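PDB 2Z5L: tylactone synthase starter module and modules 1 & 2 from Streptomyces fradiae, which probably reduces, as the first ketoreductase of the tylosin polyketide synthase, a keto group of the growing chain to a hydroxyl of set chirality. Local coordinates for residues Ala254-Ser259 with Leu383-Leu388; Thr393-Asn398 with Cys474-Asp479; Thr426-Gly431 with Asp462-Ala467. One frame throughout, in Å; residues are numbered along the deposited sequence.

Contact 1 of 3, residues Ala254-Ser259 with Leu383-Leu388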
ATOM      1  N   ALA A 254      14.305 -22.692   2.966  1.00 53.43           N
ATOM      2  CA  ALA A 254      14.965 -21.444   2.613  1.00 52.09           C
ATOM      3  C   ALA A 254      14.997 -20.500   3.808  1.00 51.34           C
ATOM      4  O   ALA A 254      14.001 -20.345   4.514  1.00 49.83           O
ATOM      5  CB  ALA A 254      14.245 -20.784   1.439  1.00 53.38           C
ATOM      6  N   SER A 255      16.145 -19.867   4.024  1.00 49.60           N
ATOM      7  CA  SER A 255      16.298 -18.934   5.126  1.00 47.69           C
ATOM      8  C   SER A 255      17.404 -17.942   4.825  1.00 46.61           C
ATOM      9  O   SER A 255      18.090 -18.051   3.813  1.00 48.18           O
ATOM     10  CB  SER A 255      16.607 -19.683   6.423  1.00 47.96           C
ATOM     11  OG  SER A 255      16.762 -18.783   7.503  1.00 46.91           O
ATOM     12  N   TRP A 256      17.580 -16.969   5.706  1.00 45.18           N
ATOM     13  CA  TRP A 256      18.607 -15.965   5.499  1.00 44.33           C
ATOM     14  C   TRP A 256      19.449 -15.862   6.772  1.00 44.54           C
ATOM     15  O   TRP A 256      18.936 -16.042   7.877  1.00 45.61           O
ATOM     16  CB  TRP A 256      17.939 -14.620   5.168  1.00 42.54           C
ATOM     17  CG  TRP A 256      18.870 -13.583   4.647  1.00 40.27           C
ATOM     18  CD1 TRP A 256      19.402 -13.511   3.397  1.00 41.12           C
ATOM     19  CD2 TRP A 256      19.422 -12.489   5.383  1.00 39.83           C
ATOM     20  NE1 TRP A 256      20.257 -12.438   3.305  1.00 38.48           N
ATOM     21  CE2 TRP A 256      20.288 -11.794   4.513  1.00 39.87           C
ATOM     22  CE3 TRP A 256      19.270 -12.031   6.700  1.00 40.58           C
ATOM     23  CZ2 TRP A 256      21.003 -10.661   4.915  1.00 39.30           C
ATOM     24  CZ3 TRP A 256      19.976 -10.907   7.101  1.00 39.19           C
ATOM     25  CH2 TRP A 256      20.836 -10.233   6.208  1.00 39.96           C
ATOM     26  N   GLN A 257      20.743 -15.598   6.614  1.00 45.24           N
ATOM     27  CA  GLN A 257      21.631 -15.457   7.762  1.00 45.29           C
ATOM     28  C   GLN A 257      22.320 -14.099   7.764  1.00 43.97           C
ATOM     29  O   GLN A 257      23.015 -13.743   6.817  1.00 43.90           O
ATOM     30  CB  GLN A 257      22.682 -16.564   7.777  1.00 46.41           C
ATOM     31  CG  GLN A 257      22.205 -17.857   8.413  1.00 49.97           C
ATOM     32  CD  GLN A 257      23.306 -18.911   8.487  1.00 51.96           C
ATOM     33  OE1 GLN A 257      24.387 -18.667   9.036  1.00 54.66           O
ATOM     34  NE2 GLN A 257      23.035 -20.090   7.932  1.00 52.60           N
ATOM     35  N   PRO A 258      22.134 -13.322   8.841  1.00 43.84           N
ATOM     36  CA  PRO A 258      22.730 -11.990   8.982  1.00 43.09           C
ATOM     37  C   PRO A 258      24.256 -12.017   9.071  1.00 42.42           C
ATOM     38  O   PRO A 258      24.833 -12.976   9.581  1.00 42.88           O
ATOM     39  CB  PRO A 258      22.094 -11.476  10.266  1.00 43.35           C
ATOM     40  CG  PRO A 258      21.996 -12.730  11.085  1.00 44.00           C
ATOM     41  CD  PRO A 258      21.414 -13.696  10.073  1.00 43.50           C
ATOM     42  N   SER A 259      24.896 -10.956   8.578  1.00 40.98           N
ATOM     43  CA  SER A 259      26.358 -10.817   8.602  1.00 40.54           C
ATOM     44  C   SER A 259      26.725  -9.335   8.424  1.00 39.58           C
ATOM     45  O   SER A 259      25.915  -8.557   7.935  1.00 39.78           O
ATOM     46  CB  SER A 259      26.995 -11.644   7.480  1.00 41.28           C
ATOM     47  OG  SER A 259      26.583 -11.194   6.203  1.00 44.52           O
ATOM     48  N   LEU A 383      25.722  -3.574   0.231  1.00 52.46           N
ATOM     49  CA  LEU A 383      24.317  -3.800   0.576  1.00 51.84           C
ATOM     50  C   LEU A 383      23.729  -4.977  -0.201  1.00 49.93           C
ATOM     51  O   LEU A 383      23.680  -4.949  -1.424  1.00 50.10           O
ATOM     52  CB  LEU A 383      23.500  -2.536   0.282  1.00 52.23           C
ATOM     53  CG  LEU A 383      22.010  -2.551   0.626  1.00 53.68           C
ATOM     54  CD1 LEU A 383      21.833  -2.635   2.132  1.00 54.41           C
ATOM     55  CD2 LEU A 383      21.355  -1.283   0.084  1.00 54.57           C
ATOM     56  N   ASP A 384      23.288  -6.014   0.498  1.00 48.31           N
ATOM     57  CA  ASP A 384      22.705  -7.155  -0.191  1.00 47.69           C
ATOM     58  C   ASP A 384      21.329  -7.479   0.374  1.00 45.55           C
ATOM     59  O   ASP A 384      20.770  -8.539   0.099  1.00 45.86           O
ATOM     60  CB  ASP A 384      23.598  -8.383  -0.049  1.00 52.09           C
ATOM     61  CG  ASP A 384      23.565  -8.954   1.344  1.00 53.84           C
ATOM     62  OD1 ASP A 384      23.972  -8.242   2.282  1.00 56.70           O
ATOM     63  OD2 ASP A 384      23.118 -10.108   1.504  1.00 56.33           O
ATOM     64  N   ALA A 385      20.787  -6.573   1.179  1.00 43.06           N
ATOM     65  CA  ALA A 385      19.474  -6.787   1.762  1.00 39.92           C
ATOM     66  C   ALA A 385      18.796  -5.462   2.085  1.00 38.38           C
ATOM     67  O   ALA A 385      19.346  -4.618   2.790  1.00 35.84           O
ATOM     68  CB  ALA A 385      19.596  -7.640   3.003  1.00 41.85           C
ATOM     69  N   PHE A 386      17.594  -5.295   1.545  1.00 37.30           N
ATOM     70  CA  PHE A 386      16.787  -4.097   1.730  1.00 35.21           C
ATOM     71  C   PHE A 386      15.372  -4.600   2.061  1.00 35.21           C
ATOM     72  O   PHE A 386      14.579  -4.927   1.169  1.00 35.04           O
ATOM     73  CB  PHE A 386      16.788  -3.301   0.423  1.00 36.30           C
ATOM     74  CG  PHE A 386      16.418  -1.854   0.577  1.00 35.13           C
ATOM     75  CD1 PHE A 386      17.346  -0.924   1.024  1.00 33.99           C
ATOM     76  CD2 PHE A 386      15.137  -1.419   0.256  1.00 35.34           C
ATOM     77  CE1 PHE A 386      17.002   0.428   1.143  1.00 32.17           C
ATOM     78  CE2 PHE A 386      14.785  -0.072   0.372  1.00 33.90           C
ATOM     79  CZ  PHE A 386      15.717   0.853   0.817  1.00 30.53           C
ATOM     80  N   VAL A 387      15.058  -4.661   3.347  1.00 33.76           N
ATOM     81  CA  VAL A 387      13.768  -5.164   3.783  1.00 31.24           C
ATOM     82  C   VAL A 387      12.804  -4.090   4.260  1.00 31.33           C
ATOM     83  O   VAL A 387      13.108  -3.306   5.168  1.00 31.83           O
ATOM     84  CB  VAL A 387      13.968  -6.188   4.910  1.00 32.03           C
ATOM     85  CG1 VAL A 387      12.686  -6.948   5.161  1.00 32.52           C
ATOM     86  CG2 VAL A 387      15.089  -7.133   4.537  1.00 30.08           C
ATOM     87  N   LEU A 388      11.628  -4.061   3.649  1.00 30.35           N
ATOM     88  CA  LEU A 388      10.629  -3.084   4.035  1.00 28.77           C
ATOM     89  C   LEU A 388       9.471  -3.810   4.684  1.00 28.76           C
ATOM     90  O   LEU A 388       8.987  -4.830   4.175  1.00 29.43           O
ATOM     91  CB  LEU A 388      10.155  -2.278   2.816  1.00 26.43           C
ATOM     92  CG  LEU A 388      11.240  -1.566   1.986  1.00 24.90           C
ATOM     93  CD1 LEU A 388      10.595  -0.895   0.801  1.00 24.88           C
ATOM     94  CD2 LEU A 388      11.992  -0.531   2.823  1.00 24.53           C
TER
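Trp256 meets Ala385 and Asp384 through CZ2 and the NE1 side of its indole. The closer half of the contact is apolar. CZ2 of Trp256 lies 3.8 Å from CB of Ala385, which approaches the ring obliquely. With chi1 at -167°, CG of Trp256 points away from the backbone N, and the indole reaches out from its loop toward 383-388. Ala385 is buried, and its methyl also touches Ala338 of the neighbouring strand 338-341. Trp256 rests on Ala338 too, and on Met468 of helix 457-470, so its ring is packed by more than one element.

The other half is looser and faces solvent. Asp384 is exposed, and its OD2 sits at the edge of the indole, near the ring plane, 4.1 Å from CZ2 of Trp256. OD2 of Asp384 is just as far, 4.1 Å, from NE1 of Trp256, and no hydrogen bond joins the two segments. The ring and carboxylate planes are 29° apart.

Apart from Trp256, the loop 254-259 adds almost nothing to this small contact. A single tryptophan thus pins the loop leading into strand 261-265 against Asp384 and Ala385, in the segment that runs into strand 386-391. Both are parallel strands of the Rossmann fold of a short-chain dehydrogenase/reductase.

Contact 2 of 3, residues Thr393-Asn398 with Cys474-Asp479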
ATOM      1  N   THR A 393      -2.784  -4.007   4.958  1.00 29.05           N
ATOM      2  CA  THR A 393      -3.736  -2.929   4.750  1.00 28.66           C
ATOM      3  C   THR A 393      -3.517  -2.274   3.391  1.00 28.94           C
ATOM      4  O   THR A 393      -4.463  -1.787   2.767  1.00 28.33           O
ATOM      5  CB  THR A 393      -3.612  -1.856   5.840  1.00 31.03           C
ATOM      6  OG1 THR A 393      -2.286  -1.317   5.823  1.00 35.02           O
ATOM      7  CG2 THR A 393      -3.906  -2.463   7.222  1.00 25.15           C
ATOM      8  N   GLY A 394      -2.265  -2.269   2.940  1.00 28.33           N
ATOM      9  CA  GLY A 394      -1.932  -1.671   1.663  1.00 28.70           C
ATOM     10  C   GLY A 394      -1.966  -2.648   0.504  1.00 28.61           C
ATOM     11  O   GLY A 394      -1.622  -2.269  -0.619  1.00 30.14           O
ATOM     12  N   THR A 395      -2.355  -3.897   0.755  1.00 28.76           N
ATOM     13  CA  THR A 395      -2.424  -4.896  -0.320  1.00 31.14           C
ATOM     14  C   THR A 395      -3.833  -5.467  -0.472  1.00 30.63           C
ATOM     15  O   THR A 395      -4.263  -5.754  -1.582  1.00 30.47           O
ATOM     16  CB  THR A 395      -1.453  -6.085  -0.090  1.00 32.46           C
ATOM     17  OG1 THR A 395      -0.139  -5.589   0.192  1.00 32.81           O
ATOM     18  CG2 THR A 395      -1.393  -6.963  -1.339  1.00 31.17           C
ATOM     19  N   TRP A 396      -4.539  -5.655   0.642  1.00 30.33           N
ATOM     20  CA  TRP A 396      -5.904  -6.162   0.579  1.00 31.61           C
ATOM     21  C   TRP A 396      -6.887  -5.046   0.851  1.00 33.47           C
ATOM     22  O   TRP A 396      -7.933  -4.957   0.217  1.00 37.06           O
ATOM     23  CB  TRP A 396      -6.143  -7.271   1.604  1.00 31.37           C
ATOM     24  CG  TRP A 396      -5.391  -8.528   1.334  1.00 30.20           C
ATOM     25  CD1 TRP A 396      -4.608  -8.804   0.248  1.00 31.06           C
ATOM     26  CD2 TRP A 396      -5.329  -9.684   2.174  1.00 31.84           C
ATOM     27  NE1 TRP A 396      -4.056 -10.056   0.362  1.00 33.32           N
ATOM     28  CE2 TRP A 396      -4.483 -10.619   1.537  1.00 32.60           C
ATOM     29  CE3 TRP A 396      -5.904 -10.017   3.404  1.00 31.81           C
ATOM     30  CZ2 TRP A 396      -4.199 -11.869   2.088  1.00 33.32           C
ATOM     31  CZ3 TRP A 396      -5.623 -11.259   3.954  1.00 34.69           C
ATOM     32  CH2 TRP A 396      -4.774 -12.171   3.296  1.00 35.76           C
ATOM     33  N   GLY A 397      -6.557  -4.189   1.805  1.00 34.04           N
ATOM     34  CA  GLY A 397      -7.452  -3.096   2.137  1.00 34.76           C
ATOM     35  C   GLY A 397      -8.026  -3.307   3.522  1.00 34.47           C
ATOM     36  O   GLY A 397      -8.132  -4.441   3.987  1.00 35.09           O
ATOM     37  N   ASN A 398      -8.390  -2.210   4.180  1.00 34.45           N
ATOM     38  CA  ASN A 398      -8.947  -2.255   5.528  1.00 33.34           C
ATOM     39  C   ASN A 398      -9.454  -0.876   5.949  1.00 33.73           C
ATOM     40  O   ASN A 398      -8.709   0.107   5.941  1.00 32.32           O
ATOM     41  CB  ASN A 398      -7.886  -2.733   6.517  1.00 36.14           C
ATOM     42  CG  ASN A 398      -8.418  -2.858   7.925  1.00 36.33           C
ATOM     43  OD1 ASN A 398      -9.401  -3.557   8.165  1.00 35.35           O
ATOM     44  ND2 ASN A 398      -7.762  -2.188   8.870  1.00 34.86           N
ATOM     45  N   CYS A 474       7.722  -9.053  -3.322  1.00 42.28           N
ATOM     46  CA  CYS A 474       6.588  -8.661  -2.493  1.00 40.29           C
ATOM     47  C   CYS A 474       5.815  -9.912  -2.158  1.00 39.59           C
ATOM     48  O   CYS A 474       5.572 -10.761  -3.016  1.00 42.57           O
ATOM     49  CB  CYS A 474       5.654  -7.666  -3.201  1.00 38.95           C
ATOM     50  SG  CYS A 474       6.241  -5.957  -3.232  1.00 40.40           S
ATOM     51  N   VAL A 475       5.444 -10.032  -0.897  1.00 37.93           N
ATOM     52  CA  VAL A 475       4.687 -11.176  -0.455  1.00 36.21           C
ATOM     53  C   VAL A 475       3.880 -10.737   0.736  1.00 35.96           C
ATOM     54  O   VAL A 475       4.289  -9.832   1.464  1.00 35.73           O
ATOM     55  CB  VAL A 475       5.619 -12.352  -0.057  1.00 38.18           C
ATOM     56  CG1 VAL A 475       6.534 -11.936   1.092  1.00 37.16           C
ATOM     57  CG2 VAL A 475       4.790 -13.569   0.323  1.00 35.73           C
ATOM     58  N   THR A 476       2.715 -11.356   0.905  1.00 36.86           N
ATOM     59  CA  THR A 476       1.839 -11.054   2.020  1.00 35.42           C
ATOM     60  C   THR A 476       1.943 -12.224   2.977  1.00 36.66           C
ATOM     61  O   THR A 476       1.634 -13.366   2.622  1.00 38.02           O
ATOM     62  CB  THR A 476       0.348 -10.923   1.588  1.00 36.21           C
ATOM     63  OG1 THR A 476       0.194  -9.822   0.686  1.00 35.62           O
ATOM     64  CG2 THR A 476      -0.539 -10.689   2.801  1.00 33.05           C
ATOM     65  N   VAL A 477       2.402 -11.951   4.188  1.00 35.04           N
ATOM     66  CA  VAL A 477       2.512 -12.994   5.192  1.00 32.81           C
ATOM     67  C   VAL A 477       1.456 -12.689   6.231  1.00 33.03           C
ATOM     68  O   VAL A 477       1.644 -11.810   7.069  1.00 35.01           O
ATOM     69  CB  VAL A 477       3.901 -12.987   5.867  1.00 30.99           C
ATOM     70  CG1 VAL A 477       3.953 -14.057   6.942  1.00 30.39           C
ATOM     71  CG2 VAL A 477       4.990 -13.224   4.829  1.00 27.91           C
ATOM     72  N   VAL A 478       0.335 -13.396   6.170  1.00 34.05           N
ATOM     73  CA  VAL A 478      -0.738 -13.163   7.132  1.00 36.27           C
ATOM     74  C   VAL A 478      -1.425 -14.446   7.565  1.00 38.08           C
ATOM     75  O   VAL A 478      -1.561 -15.386   6.787  1.00 40.34           O
ATOM     76  CB  VAL A 478      -1.846 -12.251   6.553  1.00 35.60           C
ATOM     77  CG1 VAL A 478      -2.813 -11.862   7.660  1.00 37.94           C
ATOM     78  CG2 VAL A 478      -1.250 -11.026   5.898  1.00 34.65           C
ATOM     79  N   ASP A 479      -1.877 -14.467   8.809  1.00 39.10           N
ATOM     80  CA  ASP A 479      -2.590 -15.618   9.337  1.00 41.37           C
ATOM     81  C   ASP A 479      -4.065 -15.228   9.399  1.00 42.67           C
ATOM     82  O   ASP A 479      -4.459 -14.364  10.196  1.00 40.93           O
ATOM     83  CB  ASP A 479      -2.068 -15.982  10.729  1.00 43.92           C
ATOM     84  CG  ASP A 479      -2.803 -17.167  11.331  1.00 47.22           C
ATOM     85  OD1 ASP A 479      -3.131 -18.106  10.577  1.00 47.65           O
ATOM     86  OD2 ASP A 479      -3.044 -17.167  12.553  1.00 49.20           O
TER
HETATM   87  O   HOH W   1      -1.559 -10.786  -1.198  1.00 31.60           O
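Thr476 faces both Thr395 and Trp396, and its two branches divide the work. CB of Thr476 leaves strand 474-477 toward the loop 393-398 and splits there. One branch ends in OG1, which passes 3.8 Å from the methyl CG2 of Thr395. OG1 of Thr476 also hydrogen-bonds a water at 2.7 Å. That water accepts a hydrogen bond from NE1 of Trp396 at 3.0 Å and so bridges indole and hydroxyl.

With OG1 at chi1 -63°, beside the backbone N, CG2 of Thr476 falls anti to that N and points at the indole. It stands 3.7 Å above the plane of the Trp396 ring, offset toward the rim, and 3.9 Å from CZ2 of Trp396. Farther along the ring, CH2 of Trp396 lies 4.4 Å from CB of Val478, a looser apolar contact. All four residues are buried.

Trp482 and Phe498 also meet the indole, Phe498 edge-to-face. The loop 393-398 runs between strand 386-391 and helix 402-419, and Thr395 touches Asp412 of that helix. Strand 474-477 lies parallel to strand 426-430 and antiparallel to strand 28-35, linking the Rossmann-type strands to one from the chain start. Thr395 reaches Ala429 and Val31 on these two neighbours.

Contact 3 of 3, residues Thr426-Gly431 with Asp462-Ala467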
ATOM      1  N   THR A 426      13.124  -6.304  -0.605  1.00 36.36           N
ATOM      2  CA  THR A 426      12.076  -7.267  -0.268  1.00 36.56           C
ATOM      3  C   THR A 426      11.011  -6.495   0.531  1.00 36.79           C
ATOM      4  O   THR A 426      11.346  -5.758   1.461  1.00 36.75           O
ATOM      5  CB  THR A 426      12.625  -8.408   0.623  1.00 38.56           C
ATOM      6  OG1 THR A 426      13.825  -8.939   0.050  1.00 41.39           O
ATOM      7  CG2 THR A 426      11.603  -9.517   0.751  1.00 40.78           C
ATOM      8  N   SER A 427       9.738  -6.663   0.179  1.00 35.09           N
ATOM      9  CA  SER A 427       8.652  -5.966   0.875  1.00 32.93           C
ATOM     10  C   SER A 427       7.601  -6.955   1.358  1.00 32.44           C
ATOM     11  O   SER A 427       6.964  -7.638   0.552  1.00 32.74           O
ATOM     12  CB  SER A 427       8.000  -4.928  -0.051  1.00 33.14           C
ATOM     13  OG  SER A 427       6.990  -4.192   0.621  1.00 32.80           O
ATOM     14  N   VAL A 428       7.419  -7.039   2.673  1.00 29.81           N
ATOM     15  CA  VAL A 428       6.449  -7.970   3.244  1.00 28.62           C
ATOM     16  C   VAL A 428       5.240  -7.249   3.833  1.00 28.45           C
ATOM     17  O   VAL A 428       5.383  -6.407   4.713  1.00 28.95           O
ATOM     18  CB  VAL A 428       7.090  -8.837   4.349  1.00 27.68           C
ATOM     19  CG1 VAL A 428       6.113  -9.905   4.792  1.00 27.65           C
ATOM     20  CG2 VAL A 428       8.378  -9.471   3.841  1.00 29.24           C
ATOM     21  N   ALA A 429       4.057  -7.591   3.335  1.00 27.86           N
ATOM     22  CA  ALA A 429       2.809  -7.000   3.804  1.00 29.46           C
ATOM     23  C   ALA A 429       2.302  -7.825   4.987  1.00 29.23           C
ATOM     24  O   ALA A 429       1.540  -8.780   4.820  1.00 28.30           O
ATOM     25  CB  ALA A 429       1.772  -6.984   2.676  1.00 29.03           C
ATOM     26  N   TRP A 430       2.725  -7.440   6.185  1.00 28.36           N
ATOM     27  CA  TRP A 430       2.366  -8.162   7.394  1.00 27.13           C
ATOM     28  C   TRP A 430       0.902  -8.080   7.776  1.00 30.22           C
ATOM     29  O   TRP A 430       0.169  -7.189   7.342  1.00 31.23           O
ATOM     30  CB  TRP A 430       3.224  -7.676   8.568  1.00 24.93           C
ATOM     31  CG  TRP A 430       4.687  -7.924   8.371  1.00 23.95           C
ATOM     32  CD1 TRP A 430       5.617  -7.036   7.895  1.00 23.52           C
ATOM     33  CD2 TRP A 430       5.379  -9.170   8.539  1.00 23.57           C
ATOM     34  NE1 TRP A 430       6.830  -7.657   7.748  1.00 21.67           N
ATOM     35  CE2 TRP A 430       6.714  -8.965   8.126  1.00 20.93           C
ATOM     36  CE3 TRP A 430       4.995 -10.441   8.978  1.00 24.84           C
ATOM     37  CZ2 TRP A 430       7.671  -9.977   8.150  1.00 22.46           C
ATOM     38  CZ3 TRP A 430       5.956 -11.463   9.003  1.00 25.20           C
ATOM     39  CH2 TRP A 430       7.272 -11.222   8.582  1.00 24.80           C
ATOM     40  N   GLY A 431       0.494  -9.046   8.586  1.00 32.45           N
ATOM     41  CA  GLY A 431      -0.860  -9.101   9.094  1.00 34.84           C
ATOM     42  C   GLY A 431      -0.699  -8.660  10.531  1.00 35.91           C
ATOM     43  O   GLY A 431       0.264  -7.957  10.840  1.00 35.20           O
ATOM     44  N   ASP A 462      10.513 -15.943  11.377  1.00 36.28           N
ATOM     45  CA  ASP A 462      10.933 -17.081  10.549  1.00 37.27           C
ATOM     46  C   ASP A 462      10.419 -16.882   9.132  1.00 36.70           C
ATOM     47  O   ASP A 462      11.136 -17.120   8.154  1.00 36.71           O
ATOM     48  CB  ASP A 462      10.380 -18.410  11.084  1.00 38.63           C
ATOM     49  CG  ASP A 462      10.933 -18.772  12.460  1.00 39.47           C
ATOM     50  OD1 ASP A 462      12.100 -18.405  12.759  1.00 39.63           O
ATOM     51  OD2 ASP A 462      10.203 -19.441  13.228  1.00 39.98           O
ATOM     52  N   ALA A 463       9.163 -16.453   9.036  1.00 38.02           N
ATOM     53  CA  ALA A 463       8.526 -16.214   7.749  1.00 36.26           C
ATOM     54  C   ALA A 463       9.325 -15.168   6.983  1.00 37.91           C
ATOM     55  O   ALA A 463       9.460 -15.241   5.753  1.00 39.84           O
ATOM     56  CB  ALA A 463       7.101 -15.746   7.959  1.00 37.00           C
ATOM     57  N   LEU A 464       9.866 -14.198   7.714  1.00 37.32           N
ATOM     58  CA  LEU A 464      10.669 -13.144   7.099  1.00 36.33           C
ATOM     59  C   LEU A 464      11.932 -13.769   6.525  1.00 37.44           C
ATOM     60  O   LEU A 464      12.237 -13.623   5.339  1.00 36.04           O
ATOM     61  CB  LEU A 464      11.055 -12.085   8.138  1.00 35.45           C
ATOM     62  CG  LEU A 464      12.012 -10.981   7.669  1.00 31.91           C
ATOM     63  CD1 LEU A 464      11.402 -10.243   6.504  1.00 33.06           C
ATOM     64  CD2 LEU A 464      12.304 -10.023   8.820  1.00 32.64           C
ATOM     65  N   LEU A 465      12.663 -14.472   7.386  1.00 38.51           N
ATOM     66  CA  LEU A 465      13.888 -15.134   6.967  1.00 38.81           C
ATOM     67  C   LEU A 465      13.592 -16.109   5.824  1.00 39.24           C
ATOM     68  O   LEU A 465      14.400 -16.275   4.902  1.00 38.96           O
ATOM     69  CB  LEU A 465      14.525 -15.866   8.154  1.00 39.14           C
ATOM     70  CG  LEU A 465      14.909 -14.937   9.320  1.00 39.53           C
ATOM     71  CD1 LEU A 465      15.691 -15.716  10.367  1.00 40.11           C
ATOM     72  CD2 LEU A 465      15.744 -13.773   8.795  1.00 37.52           C
ATOM     73  N   GLY A 466      12.419 -16.733   5.876  1.00 40.34           N
ATOM     74  CA  GLY A 466      12.029 -17.664   4.831  1.00 41.78           C
ATOM     75  C   GLY A 466      11.777 -16.945   3.516  1.00 42.04           C
ATOM     76  O   GLY A 466      12.202 -17.387   2.454  1.00 42.58           O
ATOM     77  N   ALA A 467      11.074 -15.824   3.597  1.00 41.44           N
ATOM     78  CA  ALA A 467      10.764 -15.034   2.425  1.00 40.69           C
ATOM     79  C   ALA A 467      12.049 -14.493   1.835  1.00 41.33           C
ATOM     80  O   ALA A 467      12.216 -14.453   0.613  1.00 42.05           O
ATOM     81  CB  ALA A 467       9.829 -13.879   2.795  1.00 39.79           C
TER
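The indole of Trp430 has Val428 on one face and Leu464 at its edge. CG1 of Val428, two residues earlier in the same strand, stands 3.5 Å above the ring plane, offset toward the rim. CB of Leu464 comes in at the ring edge, in the plane, 3.9 Å from CH2 of Trp430. The ring also meets the aromatic groups of Phe389 and Trp433.

The leucine side chain runs roughly perpendicular to that of the tryptophan. CD1 of Leu464 lies 4.1 Å from CZ2 of Trp430 and the same distance, 4.1 Å, from CG2 of Val428. This one methyl touches both the indole and the valine. The two valine methyls have separate roles: CG1, which covers the ring, is anti to the backbone N (chi1 -173°), and this leaves CG2 beside that N and turned to the leucine. No hydrogen bond crosses between the segments, and the three residues that touch are all buried. The side-chain contact is apolar.

Helix 457-470 packs here against a face of the parallel strands of the Rossmann fold. Strand 426-430 lies between strands 386-391 and 474-477. Leu464 reaches Val387 and Phe389 on the first of these, and Ala463 touches Val477 on the second. At the outer side of the helix, Asp462 forms a salt bridge with Arg278 of helix 270-281.

Overall arrangement
Contact 3 lies between the other two, its centre 11 Å from that of each. Contacts 1 and 2 do not touch; their centres are 21 Å apart and their nearest atoms about 7 Å. Neighbouring strands join the three. Phe386 O to Thr426 N (2.7 Å) and Leu388 N to Thr426 O (2.8 Å) are probable hydrogen bonds between contacts 1 and 3. Val475 O to Ala429 N (2.9 Å) probably does the same between contacts 3 and 2. Ser255 OG also lies 3.7 Å from Leu465 CB, and Thr476 CG2 3.5 Å from Ala429 O. Along the chain, both segments of contact 3 fall between those of contact 2, while contact 1 closes before either opens.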